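Local structure of high-affinity zinc uptake system protein znuA (Streptococcus suis, 3MFQ) at residues F107-Y112 and D147-V152. The protein probably serves as the metal-binding receptor of an ABC uptake system, capturing zinc and possibly other divalent metal ions for transport into the cell. Residues are numbered along the deposited sequence; the frame is centred on the assembly and turned at random.
Sequences FSIPLY and DLHAWV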
loop_
_atom_site.group_PDB
_atom_site.type_symbol
_atom_site.label_atom_id
_atom_site.label_comp_id
_atom_site.label_asym_id
_atom_site.label_seq_id
_atom_site.Cartn_x
_atom_site.Cartn_y
_atom_site.Cartn_z
ATOM N N PHE A 107 -0.445 0.074 -5.629
ATOM C CA PHE A 107 -1.151 1.226 -6.183
ATOM C C PHE A 107 -1.022 1.279 -7.704
ATOM O O PHE A 107 -1.706 2.054 -8.369
ATOM C CB PHE A 107 -0.667 2.529 -5.545
ATOM C CG PHE A 107 -1.050 2.673 -4.101
ATOM C CD1 PHE A 107 -2.382 2.742 -3.727
ATOM C CD2 PHE A 107 -0.080 2.750 -3.117
ATOM C CE1 PHE A 107 -2.740 2.876 -2.396
ATOM C CE2 PHE A 107 -0.432 2.885 -1.784
ATOM C CZ PHE A 107 -1.762 2.948 -1.425
ATOM N N SER A 108 -0.136 0.455 -8.250
ATOM C CA SER A 108 -0.091 0.242 -9.687
ATOM C C SER A 108 -1.002 -0.929 -10.010
ATOM O O SER A 108 -0.564 -2.077 -10.032
ATOM C CB SER A 108 1.333 -0.057 -10.157
ATOM O OG SER A 108 1.358 -0.377 -11.542
ATOM N N ILE A 109 -2.276 -0.634 -10.245
ATOM C CA ILE A 109 -3.275 -1.669 -10.492
ATOM C C ILE A 109 -2.768 -2.823 -11.360
ATOM O O ILE A 109 -3.041 -3.985 -11.062
ATOM C CB ILE A 109 -4.572 -1.078 -11.078
ATOM C CG1 ILE A 109 -5.284 -0.237 -10.018
ATOM C CG2 ILE A 109 -5.485 -2.181 -11.579
ATOM C CD1 ILE A 109 -6.608 0.322 -10.468
ATOM N N PRO A 110 -2.028 -2.514 -12.435
ATOM C CA PRO A 110 -1.453 -3.603 -13.230
ATOM C C PRO A 110 -0.619 -4.550 -12.367
ATOM O O PRO A 110 -0.783 -5.769 -12.435
ATOM C CB PRO A 110 -0.556 -2.866 -14.223
ATOM C CG PRO A 110 -1.193 -1.540 -14.380
ATOM C CD PRO A 110 -1.763 -1.195 -13.036
ATOM N N LEU A 111 0.268 -3.981 -11.561
ATOM C CA LEU A 111 1.106 -4.766 -10.665
ATOM C C LEU A 111 0.274 -5.569 -9.675
ATOM O O LEU A 111 0.595 -6.715 -9.371
ATOM C CB LEU A 111 2.081 -3.855 -9.919
ATOM C CG LEU A 111 3.452 -3.692 -10.578
ATOM C CD1 LEU A 111 3.338 -3.757 -12.091
ATOM C CD2 LEU A 111 4.119 -2.401 -10.132
ATOM N N TYR A 112 -0.799 -4.965 -9.173
ATOM C CA TYR A 112 -1.662 -5.648 -8.221
ATOM C C TYR A 112 -2.397 -6.805 -8.892
ATOM O O TYR A 112 -2.524 -7.885 -8.320
ATOM C CB TYR A 112 -2.651 -4.673 -7.584
ATOM C CG TYR A 112 -3.321 -5.217 -6.339
ATOM C CD1 TYR A 112 -2.624 -5.320 -5.143
ATOM C CD2 TYR A 112 -4.649 -5.623 -6.360
ATOM C CE1 TYR A 112 -3.229 -5.814 -4.005
ATOM C CE2 TYR A 112 -5.264 -6.118 -5.225
ATOM C CZ TYR A 112 -4.548 -6.212 -4.049
ATOM O OH TYR A 112 -5.151 -6.704 -2.914
ATOM N N ASP A 147 -12.206 -2.345 -14.050
ATOM C CA ASP A 147 -13.197 -1.289 -13.888
ATOM C C ASP A 147 -12.676 -0.225 -12.931
ATOM O O ASP A 147 -12.877 0.971 -13.144
ATOM C CB ASP A 147 -14.511 -1.867 -13.359
ATOM C CG ASP A 147 -15.060 -2.975 -14.240
ATOM O OD1 ASP A 147 -15.958 -3.710 -13.780
ATOM O OD2 ASP A 147 -14.595 -3.114 -15.391
ATOM N N LEU A 148 -12.002 -0.674 -11.876
ATOM C CA LEU A 148 -11.437 0.224 -10.876
ATOM C C LEU A 148 -10.458 1.220 -11.489
ATOM O O LEU A 148 -10.509 2.413 -11.191
ATOM C CB LEU A 148 -10.745 -0.579 -9.774
ATOM C CG LEU A 148 -9.996 0.239 -8.720
ATOM C CD1 LEU A 148 -10.926 1.233 -8.042
ATOM C CD2 LEU A 148 -9.335 -0.671 -7.692
ATOM N N HIS A 149 -9.568 0.728 -12.344
ATOM C CA HIS A 149 -8.571 1.584 -12.974
ATOM C C HIS A 149 -9.238 2.691 -13.780
ATOM O O HIS A 149 -8.768 3.828 -13.799
ATOM C CB HIS A 149 -7.635 0.770 -13.866
ATOM C CG HIS A 149 -6.507 1.570 -14.444
ATOM N ND1 HIS A 149 -5.244 1.584 -13.891
ATOM C CD2 HIS A 149 -6.454 2.387 -15.522
ATOM C CE1 HIS A 149 -4.461 2.374 -14.605
ATOM N NE2 HIS A 149 -5.172 2.873 -15.600
ATOM N N ALA A 150 -10.339 2.352 -14.444
ATOM C CA ALA A 150 -11.090 3.330 -15.220
ATOM C C ALA A 150 -11.752 4.347 -14.298
ATOM O O ALA A 150 -11.862 5.524 -14.635
ATOM C CB ALA A 150 -12.129 2.635 -16.082
ATOM N N TRP A 151 -12.188 3.883 -13.132
ATOM C CA TRP A 151 -12.840 4.741 -12.152
ATOM C C TRP A 151 -11.874 5.788 -11.618
ATOM O O TRP A 151 -12.204 6.971 -11.543
ATOM C CB TRP A 151 -13.383 3.899 -10.998
ATOM C CG TRP A 151 -14.133 4.683 -9.962
ATOM C CD1 TRP A 151 -15.475 4.933 -9.937
ATOM C CD2 TRP A 151 -13.588 5.306 -8.794
ATOM N NE1 TRP A 151 -15.798 5.677 -8.829
ATOM C CE2 TRP A 151 -14.657 5.921 -8.111
ATOM C CE3 TRP A 151 -12.300 5.408 -8.260
ATOM C CZ2 TRP A 151 -14.478 6.626 -6.923
ATOM C CZ3 TRP A 151 -12.125 6.108 -7.082
ATOM C CH2 TRP A 151 -13.206 6.708 -6.427
ATOM N N VAL A 152 -10.678 5.343 -11.244
ATOM C CA VAL A 152 -9.661 6.236 -10.704
ATOM C C VAL A 152 -9.297 7.309 -11.718
ATOM O O VAL A 152 -9.199 8.488 -11.381
ATOM C CB VAL A 152 -8.384 5.469 -10.321
ATOM C CG1 VAL A 152 -7.342 6.426 -9.775
ATOM C CG2 VAL A 152 -8.704 4.387 -9.307
#
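Leu148 O accepts a hydrogen bond from Val152 N at 2.9 Å, one of the i to i+4 bonds of the helix against which Ile109 packs. The meeting itself is apolar and small, burying about 166 Å², and Ile109 supplies most of one side. Its CG1 stands anti to the carbonyl carbon (chi1 -69°), and the chain beyond is fully extended, with chi2 at -177°. Stretched in this way, the side chain drives CD1 end-on into the helix surface, where Ile109 CD1 rests over the backbone of His149, 3.4 Å from His149 CA. Ile109 CD1 also lies 3.8 Å from Leu148 CG, and Leu148 borders it with this branch point and CD2. On its other flank comes the His149 imidazole, which meets the isoleucine with its edge rather than a face: His149 ND1 sits 3.9 Å from Ile109 CB, an atom lying in the ring plane. Ile109 opens its own helix directly after the N-cap residue Ser108, and Ser108 O receives Tyr112 N at 3.0 Å. Tyr180 packs against Ile109, His149 and Val152, its ring inclined to the imidazole, while Ile267 of helix 266-281 touches Leu148. The contact thus joins the start of helix 109-123, a few residues beyond the zinc ligand His104, to the long helix 131-156, which, as in related metal-binding receptors, probably links the two lobes.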